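Local structure of galacto-N-biose/lacto-N-biose I transporter substrate-binding protein (Bifidobacterium longum, 2Z8F) at residues A58-M61 / I62-L65; Q345-M348 / K349-T353; T353-N356 / N357-D360; P365-S368 / A369-A372. The protein binds lacto-N-biose- and galacto-N-biose-type sugars, here lacto-N-tetraose, and probably delivers them to an ABC transporter for uptake into the cell. All blocks are in the same frame, centred on the assembly; numbering follows the deposited sequence.

Contact 1 of 4, residues A58-M61 / I62-L65; sequences ASDM and IKKL. With BGC (beta-D-glucopyranose), chain C; GAL (beta-D-galactopyranose), chain B; NAG (2-acetamido-2-deoxy-beta-D-glucopyranose), chain D.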
loop_
_atom_site.group_PDB
_atom_site.type_symbol
_atom_site.label_atom_id
_atom_site.label_comp_id
_atom_site.label_asym_id
_atom_site.label_seq_id
_atom_site.Cartn_x
_atom_site.Cartn_y
_atom_site.Cartn_z
ATOM N N ALA A 58 10.766 1.016 4.893
ATOM C CA ALA A 58 9.578 1.883 4.917
ATOM C C ALA A 58 9.051 2.178 6.327
ATOM O O ALA A 58 8.754 3.337 6.647
ATOM C CB ALA A 58 8.476 1.296 4.046
ATOM N N SER A 59 8.972 1.151 7.184
ATOM C CA SER A 59 8.376 1.317 8.533
ATOM C C SER A 59 9.211 2.193 9.474
ATOM O O SER A 59 8.747 2.604 10.542
ATOM C CB SER A 59 8.118 -0.048 9.195
ATOM O OG SER A 59 9.334 -0.740 9.465
ATOM N N ASP A 60 10.454 2.465 9.088
ATOM C CA ASP A 60 11.287 3.338 9.889
ATOM C C ASP A 60 11.064 4.827 9.572
ATOM O O ASP A 60 11.468 5.699 10.337
ATOM C CB ASP A 60 12.766 2.949 9.726
ATOM C CG ASP A 60 13.150 1.753 10.586
ATOM O OD1 ASP A 60 12.480 1.510 11.613
ATOM O OD2 ASP A 60 14.129 1.040 10.225
ATOM N N MET A 61 10.408 5.120 8.455
ATOM C CA MET A 61 10.257 6.521 8.065
ATOM C C MET A 61 9.513 7.367 9.091
ATOM O O MET A 61 9.985 8.441 9.446
ATOM C CB MET A 61 9.654 6.679 6.667
ATOM C CG MET A 61 9.552 8.129 6.256
ATOM S SD MET A 61 9.397 8.319 4.484
ATOM C CE MET A 61 8.979 10.065 4.453
ATOM N N ILE A 62 8.354 6.911 9.578
ATOM C CA ILE A 62 7.636 7.746 10.539
ATOM C C ILE A 62 8.348 7.838 11.899
ATOM O O ILE A 62 8.155 8.787 12.644
ATOM C CB ILE A 62 6.137 7.367 10.686
ATOM C CG1 ILE A 62 5.957 5.932 11.181
ATOM C CG2 ILE A 62 5.416 7.633 9.346
ATOM C CD1 ILE A 62 4.533 5.644 11.754
ATOM N N LYS A 63 9.207 6.864 12.179
ATOM C CA LYS A 63 10.052 6.916 13.373
ATOM C C LYS A 63 11.108 8.023 13.240
ATOM O O LYS A 63 11.317 8.799 14.182
ATOM C CB LYS A 63 10.718 5.562 13.597
ATOM C CG LYS A 63 9.725 4.417 13.815
ATOM C CD LYS A 63 10.447 3.077 13.964
ATOM C CE LYS A 63 9.515 1.995 14.510
ATOM N NZ LYS A 63 8.499 1.563 13.492
ATOM N N LYS A 64 11.740 8.118 12.070
ATOM C CA LYS A 64 12.665 9.227 11.792
ATOM C C LYS A 64 11.949 10.580 11.837
ATOM O O LYS A 64 12.482 11.548 12.383
ATOM C CB LYS A 64 13.404 9.057 10.456
ATOM C CG LYS A 64 14.421 10.213 10.176
ATOM C CD LYS A 64 15.114 10.109 8.805
ATOM C CE LYS A 64 15.869 11.404 8.421
ATOM N NZ LYS A 64 16.707 11.958 9.539
ATOM N N LEU A 65 10.750 10.652 11.259
ATOM C CA LEU A 65 9.962 11.887 11.273
ATOM C C LEU A 65 9.675 12.322 12.708
ATOM O O LEU A 65 9.759 13.500 13.023
ATOM C CB LEU A 65 8.641 11.715 10.502
ATOM C CG LEU A 65 8.733 11.533 8.991
ATOM C CD1 LEU A 65 7.334 11.422 8.408
ATOM C CD2 LEU A 65 9.437 12.712 8.366
HETATM C C2 BGC C . 8.914 -5.071 10.986
HETATM C C3 BGC C . 8.782 -4.387 9.625
HETATM C C4 BGC C . 7.318 -3.992 9.308
HETATM C C5 BGC C . 6.708 -3.283 10.528
HETATM C C6 BGC C . 5.232 -2.887 10.400
HETATM C C1 BGC C . 8.217 -4.261 12.061
HETATM O O1 BGC C . 8.310 -5.001 13.257
HETATM O O2 BGC C . 10.281 -5.220 11.340
HETATM O O3 BGC C . 9.294 -5.282 8.664
HETATM O O4 BGC C . 7.272 -3.097 8.201
HETATM O O5 BGC C . 6.848 -4.079 11.701
HETATM O O6 BGC C . 4.977 -1.864 11.357
HETATM C C1 GAL B . 7.186 -3.698 6.913
HETATM C C2 GAL B . 6.710 -2.555 6.001
HETATM C C3 GAL B . 6.859 -2.856 4.516
HETATM C C4 GAL B . 8.257 -3.400 4.205
HETATM C C5 GAL B . 8.580 -4.557 5.155
HETATM C C6 GAL B . 10.003 -5.083 4.975
HETATM O O2 GAL B . 5.364 -2.303 6.315
HETATM O O3 GAL B . 6.546 -1.607 3.896
HETATM O O4 GAL B . 9.151 -2.348 4.464
HETATM O O5 GAL B . 8.458 -4.131 6.490
HETATM O O6 GAL B . 10.184 -6.146 5.917
HETATM C C1 NAG D . 6.425 -1.612 2.466
HETATM C C2 NAG D . 5.607 -0.375 2.095
HETATM C C3 NAG D . 5.605 -0.041 0.596
HETATM C C4 NAG D . 7.057 -0.107 0.040
HETATM C C5 NAG D . 7.644 -1.467 0.432
HETATM C C6 NAG D . 9.021 -1.698 -0.200
HETATM C C7 NAG D . 3.680 0.318 3.370
HETATM C C8 NAG D . 2.264 0.008 3.773
HETATM N N2 NAG D . 4.228 -0.585 2.575
HETATM O O3 NAG D . 5.012 1.250 0.584
HETATM O O4 NAG D . 7.012 -0.018 -1.362
HETATM O O5 NAG D . 7.701 -1.519 1.847
HETATM O O6 NAG D . 9.922 -0.768 0.345
HETATM O O7 NAG D . 4.206 1.360 3.762
HETATM O O HOH W 1 7.084 4.718 8.286
HETATM O O HOH W 2 6.437 2.355 11.745
HETATM O O HOH W 3 10.605 -0.254 11.890
#

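Contact 2 of 4, residues Q345-M348 / K349-T353; sequences QDIM and KEFKT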
loop_
_atom_site.group_PDB
_atom_site.type_symbol
_atom_site.label_atom_id
_atom_site.label_comp_id
_atom_site.label_asym_id
_atom_site.label_seq_id
_atom_site.Cartn_x
_atom_site.Cartn_y
_atom_site.Cartn_z
ATOM N N GLN A 345 -1.507 -6.140 -22.018
ATOM C CA GLN A 345 -2.673 -5.729 -21.221
ATOM C C GLN A 345 -2.599 -4.285 -20.742
ATOM O O GLN A 345 -1.542 -3.816 -20.301
ATOM C CB GLN A 345 -2.818 -6.629 -19.999
ATOM C CG GLN A 345 -4.176 -6.520 -19.298
ATOM C CD GLN A 345 -4.259 -7.399 -18.064
ATOM O OE1 GLN A 345 -3.273 -7.995 -17.640
ATOM N NE2 GLN A 345 -5.457 -7.489 -17.489
ATOM N N ASP A 346 -3.744 -3.612 -20.779
ATOM C CA ASP A 346 -3.877 -2.268 -20.222
ATOM C C ASP A 346 -4.102 -2.460 -18.721
ATOM O O ASP A 346 -5.235 -2.418 -18.249
ATOM C CB ASP A 346 -5.065 -1.543 -20.880
ATOM C CG ASP A 346 -5.214 -0.086 -20.433
ATOM O OD1 ASP A 346 -4.429 0.402 -19.580
ATOM O OD2 ASP A 346 -6.158 0.592 -20.927
ATOM N N ILE A 347 -3.023 -2.685 -17.974
ATOM C CA ILE A 347 -3.176 -3.054 -16.550
ATOM C C ILE A 347 -3.704 -1.919 -15.675
ATOM O O ILE A 347 -4.350 -2.169 -14.639
ATOM C CB ILE A 347 -1.901 -3.711 -15.951
ATOM C CG1 ILE A 347 -0.761 -2.695 -15.814
ATOM C CG2 ILE A 347 -1.496 -4.934 -16.775
ATOM C CD1 ILE A 347 0.463 -3.310 -15.149
ATOM N N MET A 348 -3.474 -0.675 -16.092
ATOM C CA MET A 348 -3.976 0.472 -15.343
ATOM C C MET A 348 -5.493 0.410 -15.278
ATOM O O MET A 348 -6.082 0.776 -14.264
ATOM C CB MET A 348 -3.552 1.796 -15.987
ATOM C CG MET A 348 -3.980 3.013 -15.196
ATOM S SD MET A 348 -3.275 2.990 -13.548
ATOM C CE MET A 348 -1.532 3.246 -13.940
ATOM N N LYS A 349 -6.125 -0.074 -16.336
ATOM C CA LYS A 349 -7.581 -0.223 -16.311
ATOM C C LYS A 349 -8.024 -1.191 -15.201
ATOM O O LYS A 349 -9.065 -0.980 -14.541
ATOM C CB LYS A 349 -8.107 -0.639 -17.682
ATOM C CG LYS A 349 -9.631 -0.746 -17.758
ATOM C CD LYS A 349 -10.109 -0.759 -19.215
ATOM C CE LYS A 349 -11.490 -1.444 -19.385
ATOM N NZ LYS A 349 -12.509 -1.089 -18.336
ATOM N N GLU A 350 -7.249 -2.254 -15.008
ATOM C CA GLU A 350 -7.526 -3.201 -13.927
ATOM C C GLU A 350 -7.301 -2.530 -12.577
ATOM O O GLU A 350 -8.065 -2.732 -11.635
ATOM C CB GLU A 350 -6.667 -4.456 -14.066
ATOM C CG GLU A 350 -6.987 -5.324 -15.273
ATOM C CD GLU A 350 -8.355 -6.003 -15.226
ATOM O OE1 GLU A 350 -8.947 -6.165 -14.138
ATOM O OE2 GLU A 350 -8.816 -6.429 -16.299
ATOM N N PHE A 351 -6.253 -1.703 -12.474
ATOM C CA PHE A 351 -6.021 -0.998 -11.217
ATOM C C PHE A 351 -7.161 -0.035 -10.854
ATOM O O PHE A 351 -7.506 0.131 -9.699
ATOM C CB PHE A 351 -4.689 -0.252 -11.278
ATOM C CG PHE A 351 -3.501 -1.150 -11.475
ATOM C CD1 PHE A 351 -3.573 -2.530 -11.231
ATOM C CD2 PHE A 351 -2.283 -0.610 -11.892
ATOM C CE1 PHE A 351 -2.462 -3.361 -11.406
ATOM C CE2 PHE A 351 -1.153 -1.421 -12.059
ATOM C CZ PHE A 351 -1.233 -2.795 -11.831
ATOM N N LYS A 352 -7.727 0.608 -11.871
ATOM C CA LYS A 352 -8.827 1.538 -11.686
ATOM C C LYS A 352 -10.083 0.807 -11.270
ATOM O O LYS A 352 -10.819 1.274 -10.394
ATOM C CB LYS A 352 -9.085 2.288 -12.997
ATOM C CG LYS A 352 -8.512 3.663 -12.971
ATOM C CD LYS A 352 -7.050 3.614 -12.588
ATOM C CE LYS A 352 -6.382 4.981 -12.647
ATOM N NZ LYS A 352 -7.008 5.989 -11.754
ATOM N N THR A 353 -10.330 -0.332 -11.894
ATOM C CA THR A 353 -11.472 -1.149 -11.520
ATOM C C THR A 353 -11.315 -1.562 -10.049
ATOM O O THR A 353 -12.250 -1.469 -9.255
ATOM C CB THR A 353 -11.601 -2.377 -12.454
ATOM O OG1 THR A 353 -11.867 -1.926 -13.798
ATOM C CG2 THR A 353 -12.720 -3.288 -12.003
HETATM O O HOH W 4 -7.747 -6.390 -18.734
#

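Contact 3 of 4, residues T353-N356 / N357-D360; sequences TANN and NMGD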
loop_
_atom_site.group_PDB
_atom_site.type_symbol
_atom_site.label_atom_id
_atom_site.label_comp_id
_atom_site.label_asym_id
_atom_site.label_seq_id
_atom_site.Cartn_x
_atom_site.Cartn_y
_atom_site.Cartn_z
ATOM N N THR A 353 -10.330 -0.332 -11.894
ATOM C CA THR A 353 -11.472 -1.149 -11.520
ATOM C C THR A 353 -11.315 -1.562 -10.049
ATOM O O THR A 353 -12.250 -1.469 -9.255
ATOM C CB THR A 353 -11.601 -2.377 -12.454
ATOM O OG1 THR A 353 -11.867 -1.926 -13.798
ATOM C CG2 THR A 353 -12.720 -3.288 -12.003
ATOM N N ALA A 354 -10.118 -2.004 -9.688
ATOM C CA ALA A 354 -9.876 -2.470 -8.316
ATOM C C ALA A 354 -10.098 -1.341 -7.319
ATOM O O ALA A 354 -10.787 -1.500 -6.299
ATOM C CB ALA A 354 -8.449 -3.036 -8.195
ATOM N N ASN A 355 -9.523 -0.180 -7.611
ATOM C CA ASN A 355 -9.706 0.997 -6.775
ATOM C C ASN A 355 -11.191 1.304 -6.546
ATOM O O ASN A 355 -11.603 1.594 -5.417
ATOM C CB ASN A 355 -9.042 2.206 -7.418
ATOM C CG ASN A 355 -9.186 3.436 -6.588
ATOM O OD1 ASN A 355 -10.052 4.288 -6.854
ATOM N ND2 ASN A 355 -8.368 3.545 -5.547
ATOM N N ASN A 356 -11.980 1.213 -7.616
ATOM C CA ASN A 356 -13.397 1.551 -7.529
ATOM C C ASN A 356 -14.171 0.515 -6.717
ATOM O O ASN A 356 -15.283 0.789 -6.261
ATOM C CB ASN A 356 -13.997 1.717 -8.934
ATOM C CG ASN A 356 -13.393 2.903 -9.699
ATOM O OD1 ASN A 356 -13.595 3.043 -10.915
ATOM N ND2 ASN A 356 -12.644 3.753 -8.996
ATOM N N ASN A 357 -13.571 -0.655 -6.508
ATOM C CA ASN A 357 -14.208 -1.756 -5.776
ATOM C C ASN A 357 -13.518 -1.992 -4.434
ATOM O O ASN A 357 -13.683 -3.046 -3.820
ATOM C CB ASN A 357 -14.124 -3.049 -6.586
ATOM C CG ASN A 357 -15.138 -3.114 -7.695
ATOM O OD1 ASN A 357 -16.222 -2.525 -7.604
ATOM N ND2 ASN A 357 -14.817 -3.867 -8.732
ATOM N N MET A 358 -12.711 -1.024 -4.003
ATOM C CA MET A 358 -11.920 -1.192 -2.782
ATOM C C MET A 358 -12.698 -0.723 -1.559
ATOM O O MET A 358 -13.173 0.434 -1.503
ATOM C CB MET A 358 -10.595 -0.409 -2.918
ATOM C CG MET A 358 -9.738 -0.416 -1.695
ATOM S SD MET A 358 -8.089 0.190 -2.132
ATOM C CE MET A 358 -8.420 1.930 -2.313
ATOM N N GLY A 359 -12.809 -1.592 -0.558
ATOM C CA GLY A 359 -13.460 -1.195 0.698
ATOM C C GLY A 359 -12.769 -0.111 1.504
ATOM O O GLY A 359 -11.532 -0.002 1.511
ATOM N N ASP A 360 -13.574 0.722 2.164
ATOM C CA ASP A 360 -13.058 1.738 3.070
ATOM C C ASP A 360 -12.565 1.035 4.321
ATOM O O ASP A 360 -13.170 0.052 4.759
ATOM C CB ASP A 360 -14.180 2.680 3.509
ATOM C CG ASP A 360 -14.691 3.568 2.386
ATOM O OD1 ASP A 360 -13.922 3.880 1.467
ATOM O OD2 ASP A 360 -15.880 3.989 2.456
#

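Contact 4 of 4, residues P365-S368 / A369-A372; sequences PGFS and AVAA. With BGC (beta-D-glucopyranose), chain C.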
loop_
_atom_site.group_PDB
_atom_site.type_symbol
_atom_site.label_atom_id
_atom_site.label_comp_id
_atom_site.label_asym_id
_atom_site.label_seq_id
_atom_site.Cartn_x
_atom_site.Cartn_y
_atom_site.Cartn_z
ATOM N N PRO A 365 -5.126 4.937 15.416
ATOM C CA PRO A 365 -3.776 5.475 15.719
ATOM C C PRO A 365 -2.930 4.406 16.398
ATOM O O PRO A 365 -3.384 3.791 17.369
ATOM C CB PRO A 365 -4.042 6.630 16.675
ATOM C CG PRO A 365 -5.485 6.509 17.098
ATOM C CD PRO A 365 -6.209 5.663 16.100
ATOM N N GLY A 366 -1.704 4.198 15.910
ATOM C CA GLY A 366 -0.846 3.140 16.467
ATOM C C GLY A 366 -0.885 1.822 15.710
ATOM O O GLY A 366 -0.363 0.789 16.170
ATOM N N PHE A 367 -1.478 1.845 14.518
ATOM C CA PHE A 367 -1.601 0.632 13.713
ATOM C C PHE A 367 -0.228 0.020 13.376
ATOM O O PHE A 367 -0.120 -1.171 13.107
ATOM C CB PHE A 367 -2.404 0.894 12.425
ATOM C CG PHE A 367 -2.653 -0.346 11.627
ATOM C CD1 PHE A 367 -3.651 -1.264 12.017
ATOM C CD2 PHE A 367 -1.895 -0.638 10.491
ATOM C CE1 PHE A 367 -3.872 -2.435 11.289
ATOM C CE2 PHE A 367 -2.110 -1.801 9.760
ATOM C CZ PHE A 367 -3.105 -2.707 10.146
ATOM N N SER A 368 0.822 0.831 13.440
ATOM C CA SER A 368 2.152 0.297 13.174
ATOM C C SER A 368 2.525 -0.869 14.096
ATOM O O SER A 368 3.182 -1.825 13.660
ATOM C CB SER A 368 3.176 1.423 13.277
ATOM O OG SER A 368 3.303 1.862 14.615
ATOM N N ALA A 369 2.100 -0.784 15.359
ATOM C CA ALA A 369 2.329 -1.854 16.337
ATOM C C ALA A 369 1.492 -3.077 16.010
ATOM O O ALA A 369 1.915 -4.202 16.248
ATOM C CB ALA A 369 2.005 -1.362 17.759
ATOM N N VAL A 370 0.271 -2.854 15.521
ATOM C CA VAL A 370 -0.563 -3.960 15.082
ATOM C C VAL A 370 0.055 -4.683 13.899
ATOM O O VAL A 370 0.151 -5.909 13.883
ATOM C CB VAL A 370 -1.984 -3.479 14.764
ATOM C CG1 VAL A 370 -2.874 -4.664 14.457
ATOM C CG2 VAL A 370 -2.492 -2.670 15.947
ATOM N N ALA A 371 0.481 -3.919 12.897
ATOM C CA ALA A 371 1.133 -4.501 11.745
ATOM C C ALA A 371 2.409 -5.265 12.137
ATOM O O ALA A 371 2.660 -6.363 11.619
ATOM C CB ALA A 371 1.427 -3.402 10.727
ATOM N N ALA A 372 3.174 -4.703 13.073
ATOM C CA ALA A 372 4.382 -5.360 13.576
ATOM C C ALA A 372 4.047 -6.727 14.186
ATOM O O ALA A 372 4.689 -7.741 13.863
ATOM C CB ALA A 372 5.097 -4.461 14.584
HETATM C C2 BGC C . 8.914 -5.071 10.986
HETATM C C3 BGC C . 8.782 -4.387 9.625
HETATM C C4 BGC C . 7.318 -3.992 9.308
HETATM C C5 BGC C . 6.708 -3.283 10.528
HETATM C C6 BGC C . 5.232 -2.887 10.400
HETATM C C1 BGC C . 8.217 -4.261 12.061
HETATM O O1 BGC C . 8.310 -5.001 13.257
HETATM O O2 BGC C . 10.281 -5.220 11.340
HETATM O O3 BGC C . 9.294 -5.282 8.664
HETATM O O4 BGC C . 7.272 -3.097 8.201
HETATM O O5 BGC C . 6.848 -4.079 11.701
HETATM O O6 BGC C . 4.977 -1.864 11.357
#

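Contact 1 of 4, residues A58-M61 / I62-L65
Lys-63 places CG anti to its own carbonyl carbon (chi1 -61°), runs extended to CE and then bends at chi4 (72°), which carries NZ back over the preceding turn to the carbonyl of Ser-59. The NZ to Ser-59 O bond, 3.1 Å long, meets the oxygen from above the carbonyl plane. On the way the lysine crosses Asp-60, whose OD1 lies 3.5 Å from Lys-63 CD but 4.4 Å from Lys-63 NZ, too far for a salt bridge. A water takes up the difference, donating to Asp-60 OD1 and accepting from Lys-63 NZ while also bonded to Ser-59 OG; the other oxygen, OD2, pairs with Lys-57. A further water relays Ala-58 O to Ile-62 N, and regular helical bonding begins with Lys-64 N to Asp-60 O (3.0 Å) and Leu-65 N to Met-61 O. Met-61 and Leu-65 bring their CG atoms to 4.4 Å on the buried side, against Met-21 and Ala-78. The turn leading into helix 61-71 is thus tied back to it by a lysine and waters where the chain meets the glycan: Ser-59 CB lies 3.3 Å from glucose O4 and Ala-58 CB 3.5 Å from galactose O3, which probably steadies this pocket wall.

Contact 2 of 4, residues Q345-M348 / K349-T353
Ile-347 and Phe-351, one helical turn apart, lie side by side and point the same way, with Ile-347 CD1 3.8 Å from Phe-351 CZ. The isoleucine holds CG1 between its backbone N and carbonyl carbon (chi1 70°) and extends from there, which runs its longer branch alongside the far end of the ring. The near end of the same ring spreads over the backbone: Ile-347 O sits 3.4 Å above the ring plane, offset toward the rim, and also accepts the N-H of Phe-351. Beside this pair Met-348 folds at chi2 and chi3. Its sulfur comes to the edge of the phenylalanine ring, SD 5.4 Å from the Phe-351 centroid, a Met-aromatic contact, and the same SD touches Lys-352 CE at 3.8 Å. The bend of that lysine at chi2 (53°) turns its methylene chain obliquely across the thioether, with CD over Met-348 O, the acceptor of Lys-352 N.

The polar flank is arranged differently. Gln-345 stretches out fully and crosses the bent Glu-350 at about a right angle, bringing its NE2 3.5 Å from Glu-350 CG, with amide and carboxylate planes 59° apart. A water joins Gln-345 NE2 to Glu-350 OE2, while Gln-345 OE1 and Glu-350 OE1 reach Val-271 N and Gln-273 on strand 269-273. Asp-346, centre of an inverse gamma turn, bonds through OD1 to Thr-334. The start of helix 347-356 therefore divides its chemistry: an aromatic, aliphatic and sulfur cluster on one flank, and on another an amide and a carboxylate whose polar atoms are taken up by water and the adjoining strand.

Contact 3 of 4, residues T353-N356 / N357-D360
The contact of Thr-353 and Ala-354 with Asn-357, and of Asn-355 with Met-358, is a local one in which helix 347-356 gives way to the loop leading toward helix 367-380. The change shows in the backbone bonds. Asn-357 N donates to Ala-354 O at 2.9 Å, from well above the carbonyl plane, and keeps a weak bond of 3.2 Å to Thr-353 O, so one N-H is shared between a shorter and a longer turn. Met-358 N then bonds to Asn-355 O (N-H...O angle 156°), again from above the plane, and the chain passes into an extended course at Met-358.

Two side-chain pairs flank this turn. Asn-357 sets CG anti to its carbonyl carbon (chi1 -78°), which lays its amide beside Thr-353, both side chains pointing the same way; its ND2 comes 3.9 Å from Thr-353 CG2 and 3.6 Å from Thr-353 O. A glycine at Asn-357 would probably leave the Thr-353 methyl without its neighbouring amide and let the backbone at the end of the helix flex more readily. Across the turn, Met-358 runs out from CB, which packs 3.4 Å from Asn-355 O, and bends at chi3 so that its CE methyl stands 3.6 Å from Asn-355 ND2, the two chains crossing at a slant.

Around the turn, Thr-353 and Ala-354 lean on Gln-273 of strand 269-273, Met-358 packs among Pro-131, Thr-284 and Pro-286 of nearby loops, and backbone bonds of Asn-357 and Gly-359 with Thr-284 join the outgoing chain to that loop.

Contact 4 of 4, residues P365-S368 / A369-A372
The backbone enters helix 367-380 through Gly-366, whose positive phi of 96° would press a CB against the preceding carbonyl oxygen, and whose own O accepts Ala-369 N at 3.0 Å from above the carbonyl plane. Regular bonding follows, with Ala-371 N meeting Phe-367 O almost head-on at 2.8 Å and Ala-372 N reaching Ser-368 O. Phe-367 carries CG anti to its backbone N (chi1 -175°), which swings the ring forward along the helix. There its CD1 lies 3.9 Å from Val-370 CB and its CE2 4.0 Å from Ala-371 CB, so the ring is met obliquely at two of its atoms, and it crosses the valine at about a right angle. Tyr-363 packs edge-to-face with the same ring, and Tyr-193 touches both Phe-367 and Val-370. Replacing Phe-367 by alanine would probably open a gap beside Val-370 and Ala-371 and take from Tyr-363 this edge-to-face neighbour. On the sugar side, small residues let the glucose come close to the helix: Ala-372 CB stands 3.4 Å from the ring oxygen O5. Ser-368 turns its OG to Glu-87 of helix 85-90, which also packs on Ile-62. Ser-368 O takes two donors, Ala-372 N and O6 of the glucose, the latter at 2.9 Å, so a backbone acceptor already used by the helix also accepts a sugar hydroxyl, a bond that uses the backbone and not the serine OG.

Contacts 1 and 4 meet at the sugar: each touches the same glucose unit, their nearest atoms are about 5 Å apart and their centres 13 Å. The turn before helix 61-71 and the start of helix 367-380 both border this glucose, and contact 1 also reaches the next galactose and N-acetylglucosamine. Contacts 2 and 3 belong to one helix, 347-356, its beginning and its end, share Thr-353, and have centres 12 Å apart. They stand back from the ligand, with the side chains of Met-358 and Phe-351 about 11 and 12 Å from a bound galactose. Contact 2 is 31 Å from both contact 1 and contact 4 between centres, across the chain's middle. From contact 3 the loop continues to contact 4, 23 Å away between centres.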